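Local coordinates for protein beta-agarase B (Zobellia galactanivorans, PDB 4ATF) that hydrolyses the beta-1,4 linkages of agarose at random points along the chain, retaining the anomeric configuration and giving mainly the tetramer, at residues A125-L130 with E262-R267; C100-T105 with D256-T261; Y109-E114 with I301-E306. The protein carries 1 engineered substitution. One frame throughout, in Å; residues are numbered along the deposited sequence.

Contact 1 (A125-L130 with E262-R267). With GAL (beta-D-galactopyranose), chain E.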
loop_
_atom_site.group_PDB
_atom_site.type_symbol
_atom_site.label_atom_id
_atom_site.label_comp_id
_atom_site.label_asym_id
_atom_site.label_seq_id
_atom_site.Cartn_x
_atom_site.Cartn_y
_atom_site.Cartn_z
ATOM N N ALA A 125 6.442 7.823 -0.168
ATOM C CA ALA A 125 5.955 6.443 -0.406
ATOM C C ALA A 125 4.819 6.388 -1.406
ATOM O O ALA A 125 3.964 7.282 -1.388
ATOM C CB ALA A 125 5.502 5.743 0.954
ATOM N N SER A 126 4.823 5.372 -2.273
ATOM C CA SER A 126 3.706 5.008 -3.180
ATOM C C SER A 126 3.084 3.741 -2.626
ATOM O O SER A 126 3.777 2.736 -2.531
ATOM C CB SER A 126 4.273 4.709 -4.571
ATOM O OG SER A 126 4.913 5.850 -5.123
ATOM N N ASP A 127 1.822 3.781 -2.180
ATOM C CA ASP A 127 1.244 2.691 -1.366
ATOM C C ASP A 127 -0.060 2.142 -1.941
ATOM O O ASP A 127 -0.964 2.931 -2.305
ATOM C CB ASP A 127 0.897 3.245 0.030
ATOM C CG ASP A 127 2.120 3.723 0.789
ATOM O OD1 ASP A 127 3.129 2.997 0.742
ATOM O OD2 ASP A 127 2.067 4.839 1.421
ATOM N N VAL A 128 -0.204 0.806 -1.916
ATOM C CA VAL A 128 -1.486 0.133 -2.064
ATOM C C VAL A 128 -1.501 -0.874 -0.922
ATOM O O VAL A 128 -0.623 -1.751 -0.839
ATOM C CB VAL A 128 -1.568 -0.651 -3.413
ATOM C CG1 VAL A 128 -2.881 -1.452 -3.532
ATOM C CG2 VAL A 128 -1.427 0.324 -4.609
ATOM N N TRP A 129 -2.511 -0.797 -0.052
ATOM C CA TRP A 129 -2.509 -1.611 1.167
ATOM C C TRP A 129 -3.910 -1.958 1.658
ATOM O O TRP A 129 -4.925 -1.382 1.129
ATOM C CB TRP A 129 -1.621 -0.942 2.246
ATOM C CG TRP A 129 -1.888 0.480 2.594
ATOM C CD1 TRP A 129 -1.886 1.589 1.751
ATOM C CD2 TRP A 129 -2.182 0.970 3.907
ATOM N NE1 TRP A 129 -2.146 2.728 2.491
ATOM C CE2 TRP A 129 -2.318 2.376 3.817
ATOM C CE3 TRP A 129 -2.294 0.338 5.183
ATOM C CZ2 TRP A 129 -2.608 3.178 4.938
ATOM C CZ3 TRP A 129 -2.554 1.143 6.317
ATOM C CH2 TRP A 129 -2.716 2.565 6.177
ATOM N N LEU A 130 -4.005 -2.888 2.634
ATOM C CA LEU A 130 -5.298 -3.349 3.202
ATOM C C LEU A 130 -5.232 -3.076 4.691
ATOM O O LEU A 130 -4.161 -3.322 5.324
ATOM C CB LEU A 130 -5.488 -4.873 3.031
ATOM C CG LEU A 130 -5.327 -5.336 1.568
ATOM C CD1 LEU A 130 -5.476 -6.893 1.556
ATOM C CD2 LEU A 130 -6.345 -4.654 0.611
ATOM N N GLU A 262 2.550 8.924 1.009
ATOM C CA GLU A 262 2.807 9.300 2.437
ATOM C C GLU A 262 4.215 9.824 2.586
ATOM O O GLU A 262 5.156 9.276 1.985
ATOM C CB GLU A 262 2.708 8.109 3.456
ATOM C CG GLU A 262 1.336 7.578 3.698
ATOM C CD GLU A 262 1.287 6.343 4.669
ATOM O OE1 GLU A 262 2.317 5.930 5.219
ATOM O OE2 GLU A 262 0.212 5.717 4.805
ATOM N N ASP A 263 4.381 10.842 3.421
ATOM C CA ASP A 263 5.693 11.106 3.979
ATOM C C ASP A 263 5.729 10.403 5.362
ATOM O O ASP A 263 4.882 10.687 6.198
ATOM C CB ASP A 263 5.889 12.625 4.182
ATOM C CG ASP A 263 7.175 12.932 4.907
ATOM O OD1 ASP A 263 7.142 13.008 6.181
ATOM O OD2 ASP A 263 8.202 13.151 4.195
ATOM N N GLN A 264 6.699 9.530 5.624
ATOM C CA GLN A 264 6.747 8.875 6.924
ATOM C C GLN A 264 7.831 9.507 7.864
ATOM O O GLN A 264 8.871 9.975 7.404
ATOM C CB GLN A 264 6.996 7.396 6.676
ATOM C CG GLN A 264 5.758 6.832 6.045
ATOM C CD GLN A 264 5.957 5.632 5.175
ATOM O OE1 GLN A 264 4.973 5.074 4.589
ATOM N NE2 GLN A 264 7.169 5.161 5.099
ATOM N N THR A 265 7.541 9.515 9.180
ATOM C CA THR A 265 8.466 10.103 10.173
ATOM C C THR A 265 9.894 9.499 10.147
ATOM O O THR A 265 10.902 10.204 10.270
ATOM C CB THR A 265 7.904 10.023 11.624
ATOM O OG1 THR A 265 6.612 10.622 11.627
ATOM C CG2 THR A 265 8.821 10.836 12.613
ATOM N N TRP A 266 10.009 8.199 9.948
ATOM C CA TRP A 266 11.369 7.613 9.974
ATOM C C TRP A 266 12.257 8.134 8.802
ATOM O O TRP A 266 13.497 7.978 8.851
ATOM C CB TRP A 266 11.306 6.069 9.970
ATOM C CG TRP A 266 10.844 5.391 8.679
ATOM C CD1 TRP A 266 9.564 5.211 8.264
ATOM C CD2 TRP A 266 11.676 4.815 7.647
ATOM N NE1 TRP A 266 9.526 4.560 7.007
ATOM C CE2 TRP A 266 10.806 4.285 6.631
ATOM C CE3 TRP A 266 13.057 4.671 7.489
ATOM C CZ2 TRP A 266 11.266 3.633 5.507
ATOM C CZ3 TRP A 266 13.536 4.012 6.329
ATOM C CH2 TRP A 266 12.634 3.503 5.348
ATOM N N ARG A 267 11.597 8.736 7.784
ATOM C CA ARG A 267 12.252 9.274 6.559
ATOM C C ARG A 267 12.452 10.772 6.711
ATOM O O ARG A 267 13.560 11.240 6.487
ATOM C CB ARG A 267 11.428 9.016 5.253
ATOM C CG ARG A 267 11.072 7.561 4.798
ATOM C CD ARG A 267 10.659 7.644 3.245
ATOM N NE ARG A 267 11.802 7.048 2.844
ATOM C CZ ARG A 267 12.576 7.116 1.806
ATOM N NH1 ARG A 267 13.542 6.262 2.020
ATOM N NH2 ARG A 267 12.460 7.824 0.648
HETATM C C1 GAL E . 2.430 0.453 6.429
HETATM C C2 GAL E . 2.170 1.208 7.725
HETATM C C3 GAL E . 0.900 2.064 7.765
HETATM C C4 GAL E . 0.980 3.011 6.551
HETATM C C5 GAL E . 1.256 2.175 5.267
HETATM C C6 GAL E . 1.243 3.006 3.972
HETATM O O2 GAL E . 2.013 0.200 8.681
HETATM O O3 GAL E . 0.980 2.770 9.015
HETATM O O4 GAL E . 2.058 3.882 6.768
HETATM O O5 GAL E . 2.419 1.338 5.323
HETATM O O6 GAL E . 1.431 2.047 2.928
#
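Two torsion choices bring Trp-129 and Glu-262 up to the same galactose. Trp-129 holds CG between its backbone N and carbonyl carbon (chi1 53°), which lays the indole against the sugar. Glu-262 turns CG beside its backbone N and then runs extended, so that its carboxylate arrives obliquely beside CZ2 of the six-membered ring. The two groups touch at Trp-129 CZ2 and Glu-262 OE2, 3.8 Å apart, with their planes close to perpendicular (89°). The galactose fills the corner between them. Its C5 sits 3.7 Å above the plane of the Trp-129 ring and over the ring centre, a CH-pi arrangement familiar from carbohydrate-binding tryptophans, while C4 approaches Trp-129 CH2 to 3.7 Å. On the other side of the corner O4 of the galactose donates a short hydrogen bond of 2.6 Å to Glu-262 OE1.

Underneath, an antiparallel hydrogen-bonded pair joins Ala-125 to Glu-262. Ala-125 N reaches Glu-262 O at 2.9 Å, in the carbonyl plane, and the return bond from Glu-262 N to Ala-125 O is longer at 3.2 Å. This pair fixes the root of the glutamate. Asp-127 stands beside the glutamate, its OD2 lying 3.6 Å from Glu-262 CG. Nearby, the side chain of Asp-127 adjoins the engineered Asp-143, at the position of the probable proton donor, and that of Trp-129 adjoins Glu-138, the probable nucleophile.

The chemistry is that of a sugar subsite beside the catalytic residues: an aromatic platform takes the carbon face of the galactose, a substrate-binding carboxylate reads its O4, and two close carboxylate oxygens, Asp-127 OD2 and Glu-262 OE2 at 4.0 Å, would probably favour hydroxyl donors in this corner.

Contact 2 (C100-T105 with D256-T261)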
loop_
_atom_site.group_PDB
_atom_site.type_symbol
_atom_site.label_atom_id
_atom_site.label_comp_id
_atom_site.label_asym_id
_atom_site.label_seq_id
_atom_site.Cartn_x
_atom_site.Cartn_y
_atom_site.Cartn_z
ATOM N N CYS A 100 -5.279 10.274 -0.733
ATOM C CA CYS A 100 -5.566 8.958 -0.085
ATOM C C CYS A 100 -7.011 8.603 -0.444
ATOM O O CYS A 100 -7.893 9.473 -0.322
ATOM C CB CYS A 100 -5.440 9.101 1.441
ATOM S SG CYS A 100 -5.599 7.528 2.333
ATOM N N ILE A 101 -7.262 7.379 -0.925
ATOM C CA ILE A 101 -8.622 6.937 -1.173
ATOM C C ILE A 101 -8.808 5.583 -0.453
ATOM O O ILE A 101 -7.815 4.907 -0.186
ATOM C CB ILE A 101 -8.971 6.802 -2.698
ATOM C CG1 ILE A 101 -8.358 5.541 -3.353
ATOM C CG2 ILE A 101 -8.654 8.171 -3.483
ATOM C CD1 ILE A 101 -8.845 5.327 -4.882
ATOM N N THR A 102 -10.057 5.250 -0.124
ATOM C CA THR A 102 -10.420 4.013 0.578
ATOM C C THR A 102 -11.584 3.330 -0.151
ATOM O O THR A 102 -12.500 4.016 -0.622
ATOM C CB THR A 102 -10.851 4.311 2.030
ATOM O OG1 THR A 102 -9.840 5.093 2.694
ATOM C CG2 THR A 102 -11.119 2.994 2.822
ATOM N N SER A 103 -11.554 1.995 -0.270
ATOM C CA SER A 103 -12.699 1.274 -0.867
ATOM C C SER A 103 -13.970 1.390 0.006
ATOM O O SER A 103 -13.911 1.478 1.237
ATOM C CB SER A 103 -12.385 -0.207 -1.090
ATOM O OG SER A 103 -12.066 -0.834 0.166
ATOM N N LYS A 104 -15.126 1.434 -0.640
ATOM C CA LYS A 104 -16.384 1.492 0.104
ATOM C C LYS A 104 -16.847 0.091 0.525
ATOM O O LYS A 104 -17.831 -0.003 1.253
ATOM C CB LYS A 104 -17.455 2.241 -0.695
ATOM C CG LYS A 104 -17.214 3.821 -0.504
ATOM C CD LYS A 104 -18.304 4.589 -1.097
ATOM C CE LYS A 104 -18.133 6.058 -0.720
ATOM N NZ LYS A 104 -18.945 6.918 -1.526
ATOM N N THR A 105 -16.172 -0.964 0.047
ATOM C CA THR A 105 -16.519 -2.350 0.369
ATOM C C THR A 105 -15.234 -2.989 0.909
ATOM O O THR A 105 -14.159 -2.617 0.493
ATOM C CB THR A 105 -17.013 -3.162 -0.911
ATOM O OG1 THR A 105 -18.244 -2.580 -1.342
ATOM C CG2 THR A 105 -17.210 -4.660 -0.650
ATOM N N ASP A 256 -10.368 -2.772 4.506
ATOM C CA ASP A 256 -10.493 -1.719 3.521
ATOM C C ASP A 256 -9.258 -1.748 2.571
ATOM O O ASP A 256 -8.137 -2.052 2.988
ATOM C CB ASP A 256 -10.432 -0.331 4.242
ATOM C CG ASP A 256 -11.675 -0.043 5.134
ATOM O OD1 ASP A 256 -12.794 -0.586 4.909
ATOM O OD2 ASP A 256 -11.537 0.778 6.076
ATOM N N ILE A 257 -9.450 -1.394 1.302
ATOM C CA ILE A 257 -8.341 -1.258 0.382
ATOM C C ILE A 257 -7.992 0.219 0.402
ATOM O O ILE A 257 -8.892 1.063 0.299
ATOM C CB ILE A 257 -8.768 -1.671 -1.047
ATOM C CG1 ILE A 257 -9.278 -3.134 -1.085
ATOM C CG2 ILE A 257 -7.590 -1.368 -2.056
ATOM C CD1 ILE A 257 -9.911 -3.494 -2.495
ATOM N N ILE A 258 -6.726 0.560 0.593
ATOM C CA ILE A 258 -6.333 1.995 0.683
ATOM C C ILE A 258 -5.239 2.208 -0.394
ATOM O O ILE A 258 -4.346 1.354 -0.540
ATOM C CB ILE A 258 -5.778 2.333 2.109
ATOM C CG1 ILE A 258 -6.840 1.947 3.186
ATOM C CG2 ILE A 258 -5.271 3.781 2.196
ATOM C CD1 ILE A 258 -6.430 2.298 4.635
ATOM N N ILE A 259 -5.346 3.320 -1.167
ATOM C CA ILE A 259 -4.310 3.710 -2.134
ATOM C C ILE A 259 -3.895 5.141 -1.758
ATOM O O ILE A 259 -4.758 6.019 -1.703
ATOM C CB ILE A 259 -4.864 3.641 -3.597
ATOM C CG1 ILE A 259 -5.392 2.223 -3.870
ATOM C CG2 ILE A 259 -3.730 4.118 -4.603
ATOM C CD1 ILE A 259 -5.963 1.985 -5.300
ATOM N N ASN A 260 -2.603 5.411 -1.541
ATOM C CA ASN A 260 -2.187 6.730 -1.142
ATOM C C ASN A 260 -0.737 6.954 -1.422
ATOM O O ASN A 260 -0.049 6.074 -1.974
ATOM C CB ASN A 260 -2.551 7.038 0.366
ATOM C CG ASN A 260 -1.631 6.324 1.395
ATOM O OD1 ASN A 260 -0.483 6.036 1.128
ATOM N ND2 ASN A 260 -2.152 6.086 2.600
ATOM N N THR A 261 -0.282 8.173 -1.104
ATOM C CA THR A 261 1.155 8.442 -0.934
ATOM C C THR A 261 1.311 8.964 0.474
ATOM O O THR A 261 0.301 9.439 1.061
ATOM C CB THR A 261 1.762 9.400 -2.017
ATOM O OG1 THR A 261 1.202 10.720 -1.883
ATOM C CG2 THR A 261 1.430 8.861 -3.448
HETATM O O HOH W 1 -14.830 0.046 3.337
#
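Ser-103 and Ile-257 are held by a pair of bonds at one end of this antiparallel ladder. Ile-257 N donates to Ser-103 OG over 2.9 Å and almost straight (173°), and Ser-103 N donates to Ile-257 O at the same length. The hydroxyl stands where a partner carbonyl would otherwise be, because chi1 of 60° sets OG between the backbone N and the carbonyl carbon; it donates in turn to Thr-105 O at 2.8 Å. Beside it, one water donates to both Ser-103 O and Asp-256 OD1, whose carboxylate also meets Arg-106 in a salt bridge and His-60, a substrate-binding residue, through OD2. Farther along, Ile-101 and Ile-259 exchange the regular bonds, with Ile-101 N 3.0 Å from Ile-259 O.

Packing divides by face. Cys-100 SG rests 3.8 Å from Ile-258 CG2, and Thr-102 CG2, in one of two conformers, leans on Asp-256 CB at 3.7 Å. On the reverse face Ile-101 and Ile-259 run side by side, where Leu-83 touches both. Replacing Ser-103 by an alanine would probably leave the Ile-257 N-H and Thr-105 O without their shared partner.

Chemically, the serine hydroxyl continues the bonding beyond the Ile-101/Ile-259 pair, next to Thr-105, between an apolar face and a face bearing polar groups near the substrate cleft.

Contact 3 (Y109-E114 with I301-E306)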
loop_
_atom_site.group_PDB
_atom_site.type_symbol
_atom_site.label_atom_id
_atom_site.label_comp_id
_atom_site.label_asym_id
_atom_site.label_seq_id
_atom_site.Cartn_x
_atom_site.Cartn_y
_atom_site.Cartn_z
ATOM N N TYR A 109 -9.905 -12.759 3.239
ATOM C CA TYR A 109 -9.362 -14.053 2.708
ATOM C C TYR A 109 -10.532 -15.053 2.453
ATOM O O TYR A 109 -11.574 -14.996 3.163
ATOM C CB TYR A 109 -8.359 -14.703 3.696
ATOM C CG TYR A 109 -9.026 -15.206 4.933
ATOM C CD1 TYR A 109 -9.576 -16.539 4.989
ATOM C CD2 TYR A 109 -9.200 -14.379 6.014
ATOM C CE1 TYR A 109 -10.293 -16.985 6.109
ATOM C CE2 TYR A 109 -9.949 -14.789 7.111
ATOM C CZ TYR A 109 -10.445 -16.096 7.167
ATOM O OH TYR A 109 -11.137 -16.476 8.264
ATOM N N PRO A 110 -10.396 -15.976 1.472
ATOM C CA PRO A 110 -9.316 -16.061 0.476
ATOM C C PRO A 110 -9.590 -15.003 -0.600
ATOM O O PRO A 110 -10.742 -14.862 -1.085
ATOM C CB PRO A 110 -9.451 -17.499 -0.106
ATOM C CG PRO A 110 -10.969 -17.819 -0.009
ATOM C CD PRO A 110 -11.360 -17.113 1.366
ATOM N N VAL A 111 -8.553 -14.245 -0.973
ATOM C CA VAL A 111 -8.765 -13.186 -1.974
ATOM C C VAL A 111 -7.406 -12.836 -2.627
ATOM O O VAL A 111 -6.364 -12.793 -1.944
ATOM C CB VAL A 111 -9.397 -11.886 -1.367
ATOM C CG1 VAL A 111 -8.483 -11.242 -0.232
ATOM C CG2 VAL A 111 -9.873 -10.893 -2.452
ATOM N N TYR A 112 -7.413 -12.625 -3.928
ATOM C CA TYR A 112 -6.200 -12.233 -4.666
ATOM C C TYR A 112 -6.478 -10.796 -5.115
ATOM O O TYR A 112 -7.512 -10.562 -5.772
ATOM C CB TYR A 112 -6.019 -13.098 -5.962
ATOM C CG TYR A 112 -4.755 -12.666 -6.700
ATOM C CD1 TYR A 112 -3.510 -12.882 -6.101
ATOM C CD2 TYR A 112 -4.810 -11.979 -7.918
ATOM C CE1 TYR A 112 -2.298 -12.423 -6.703
ATOM C CE2 TYR A 112 -3.586 -11.523 -8.564
ATOM C CZ TYR A 112 -2.341 -11.744 -7.916
ATOM O OH TYR A 112 -1.148 -11.310 -8.432
ATOM N N ILE A 113 -5.556 -9.875 -4.812
ATOM C CA ILE A 113 -5.699 -8.474 -5.203
ATOM C C ILE A 113 -4.422 -8.012 -5.855
ATOM O O ILE A 113 -3.353 -8.280 -5.326
ATOM C CB ILE A 113 -5.983 -7.609 -3.964
ATOM C CG1 ILE A 113 -7.286 -8.058 -3.286
ATOM C CG2 ILE A 113 -6.026 -6.118 -4.337
ATOM C CD1 ILE A 113 -7.504 -7.376 -1.882
ATOM N N GLU A 114 -4.545 -7.330 -7.000
ATOM C CA GLU A 114 -3.411 -6.924 -7.797
ATOM C C GLU A 114 -3.647 -5.555 -8.419
ATOM O O GLU A 114 -4.681 -5.289 -9.104
ATOM C CB GLU A 114 -3.184 -7.978 -8.890
ATOM C CG GLU A 114 -1.883 -7.809 -9.696
ATOM C CD GLU A 114 -1.775 -8.871 -10.808
ATOM O OE1 GLU A 114 -2.350 -8.657 -11.893
ATOM O OE2 GLU A 114 -1.098 -9.913 -10.612
ATOM N N ILE A 301 -9.523 -7.720 -8.311
ATOM C CA ILE A 301 -9.779 -8.475 -7.102
ATOM C C ILE A 301 -10.529 -9.767 -7.513
ATOM O O ILE A 301 -11.526 -9.702 -8.245
ATOM C CB ILE A 301 -10.707 -7.666 -6.148
ATOM C CG1 ILE A 301 -9.985 -6.371 -5.667
ATOM C CG2 ILE A 301 -11.157 -8.572 -5.006
ATOM C CD1 ILE A 301 -10.914 -5.095 -5.507
ATOM N N TYR A 302 -10.030 -10.930 -7.076
ATOM C CA TYR A 302 -10.646 -12.223 -7.446
ATOM C C TYR A 302 -10.841 -13.085 -6.205
ATOM O O TYR A 302 -10.036 -13.029 -5.256
ATOM C CB TYR A 302 -9.752 -13.014 -8.430
ATOM C CG TYR A 302 -9.594 -12.372 -9.762
ATOM C CD1 TYR A 302 -8.696 -11.298 -9.952
ATOM C CD2 TYR A 302 -10.339 -12.829 -10.850
ATOM C CE1 TYR A 302 -8.567 -10.691 -11.183
ATOM C CE2 TYR A 302 -10.208 -12.217 -12.131
ATOM C CZ TYR A 302 -9.299 -11.169 -12.269
ATOM O OH TYR A 302 -9.159 -10.576 -13.518
ATOM N N LYS A 303 -11.900 -13.898 -6.216
ATOM C CA LYS A 303 -12.161 -14.878 -5.128
ATOM C C LYS A 303 -12.151 -16.269 -5.739
ATOM O O LYS A 303 -12.621 -16.444 -6.870
ATOM C CB LYS A 303 -13.547 -14.569 -4.448
ATOM C CG LYS A 303 -13.465 -13.129 -3.687
ATOM C CD LYS A 303 -14.134 -13.097 -2.287
ATOM C CE LYS A 303 -13.382 -13.928 -1.406
ATOM N NZ LYS A 303 -13.254 -13.530 -0.036
ATOM N N PRO A 304 -11.582 -17.254 -5.040
ATOM C CA PRO A 304 -11.617 -18.641 -5.585
ATOM C C PRO A 304 -12.989 -19.278 -5.370
ATOM O O PRO A 304 -13.509 -19.226 -4.220
ATOM C CB PRO A 304 -10.558 -19.358 -4.767
ATOM C CG PRO A 304 -10.455 -18.578 -3.444
ATOM C CD PRO A 304 -10.905 -17.145 -3.735
ATOM N N VAL A 305 -13.584 -19.858 -6.428
ATOM C CA VAL A 305 -14.887 -20.544 -6.340
ATOM C C VAL A 305 -14.815 -21.937 -6.983
ATOM O O VAL A 305 -13.930 -22.210 -7.812
ATOM C CB VAL A 305 -16.027 -19.693 -6.960
ATOM C CG1 VAL A 305 -15.980 -18.222 -6.371
ATOM C CG2 VAL A 305 -15.832 -19.548 -8.425
ATOM N N GLU A 306 -15.754 -22.825 -6.614
ATOM C CA GLU A 306 -15.818 -24.138 -7.224
ATOM C C GLU A 306 -16.162 -24.001 -8.709
ATOM O O GLU A 306 -16.921 -23.130 -9.109
ATOM C CB GLU A 306 -16.887 -24.971 -6.506
ATOM C CG GLU A 306 -16.651 -26.444 -6.522
ATOM C CD GLU A 306 -17.680 -27.195 -5.685
ATOM O OE1 GLU A 306 -18.290 -26.584 -4.780
ATOM O OE2 GLU A 306 -17.884 -28.388 -5.941
#
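Tyr-112 and Tyr-302 form the antiparallel hydrogen-bonded pair at the middle of this contact, in strands running at 161° to each other, and Ile-113 with Ile-301 makes the next, non-hydrogen-bonded pair. Both tyrosine bonds are regular: Tyr-112 N to Tyr-302 O spans 3.0 Å and is nearly straight, and Tyr-302 N reaches Tyr-112 O at 2.9 Å.

The two phenol rings emerge on the same face but are sent apart at chi1: Tyr-112 has CG anti to its own N (-180°), whereas Tyr-302 swings CG beside its N. Their approach is at an edge, CD1 of Tyr-302 lying near the plane of the Tyr-112 ring, 4.4 Å from CD2. Trp-29 touches both. Their hydroxyls also diverge. Tyr-112 OH donates to Glu-114 OE2 at 2.6 Å, meeting it on the anti side and out of the carboxylate plane, while Tyr-302 OH bonds to Lys-15 O.

The opposite face is aliphatic. Ile-301 lies alongside two neighbours, pointing the same way as each: its CG2 meets Val-111 CG2 at 3.7 Å and its CG1 meets CG1 of Ile-113, in one of that residue's two conformers, at 4.0 Å. Beyond Val-111 the partnership turns to proline, Pro-110 CG touching Pro-304 CG at 3.6 Å; a cis peptide precedes Pro-110, and the amine of Lys-303 is bonded to Val-108 O.

The contact joins strands 111-118 and 293-306 of the GH16 beta-sandwich (jelly roll), away from the active site. Glu-114 forms salt bridges with Arg-200 and Arg-300, which would probably favour its ionised form, and its OE2 is shared by Arg-200 and the Tyr-112 hydroxyl.

Along the chain the segments come in the order 100-105, 109-114, 125-130, 256-261, 262-267 and 301-306, so every contact closes a long sequence gap. Contacts 1 and 2 are about 13 Å apart between centres and share strand 255-262, flanked by strands 125-132 and 96-103; Trp-129 O and Ile-258 N (2.7 Å) are probably bonded. Contact 3 lies about 18 Å from contact 2 and 25 Å from contact 1, between centres. Its closest approaches to them are packing contacts, Ile-257 on Ile-301 and Leu-130 on one conformer of Ile-113, consistent with stacked layers of the GH16 jelly roll. Contacts 1 and 2 border the substrate cleft; contact 3, its Ile-113 side chain about 13 Å from a galactose, joins strands away from it.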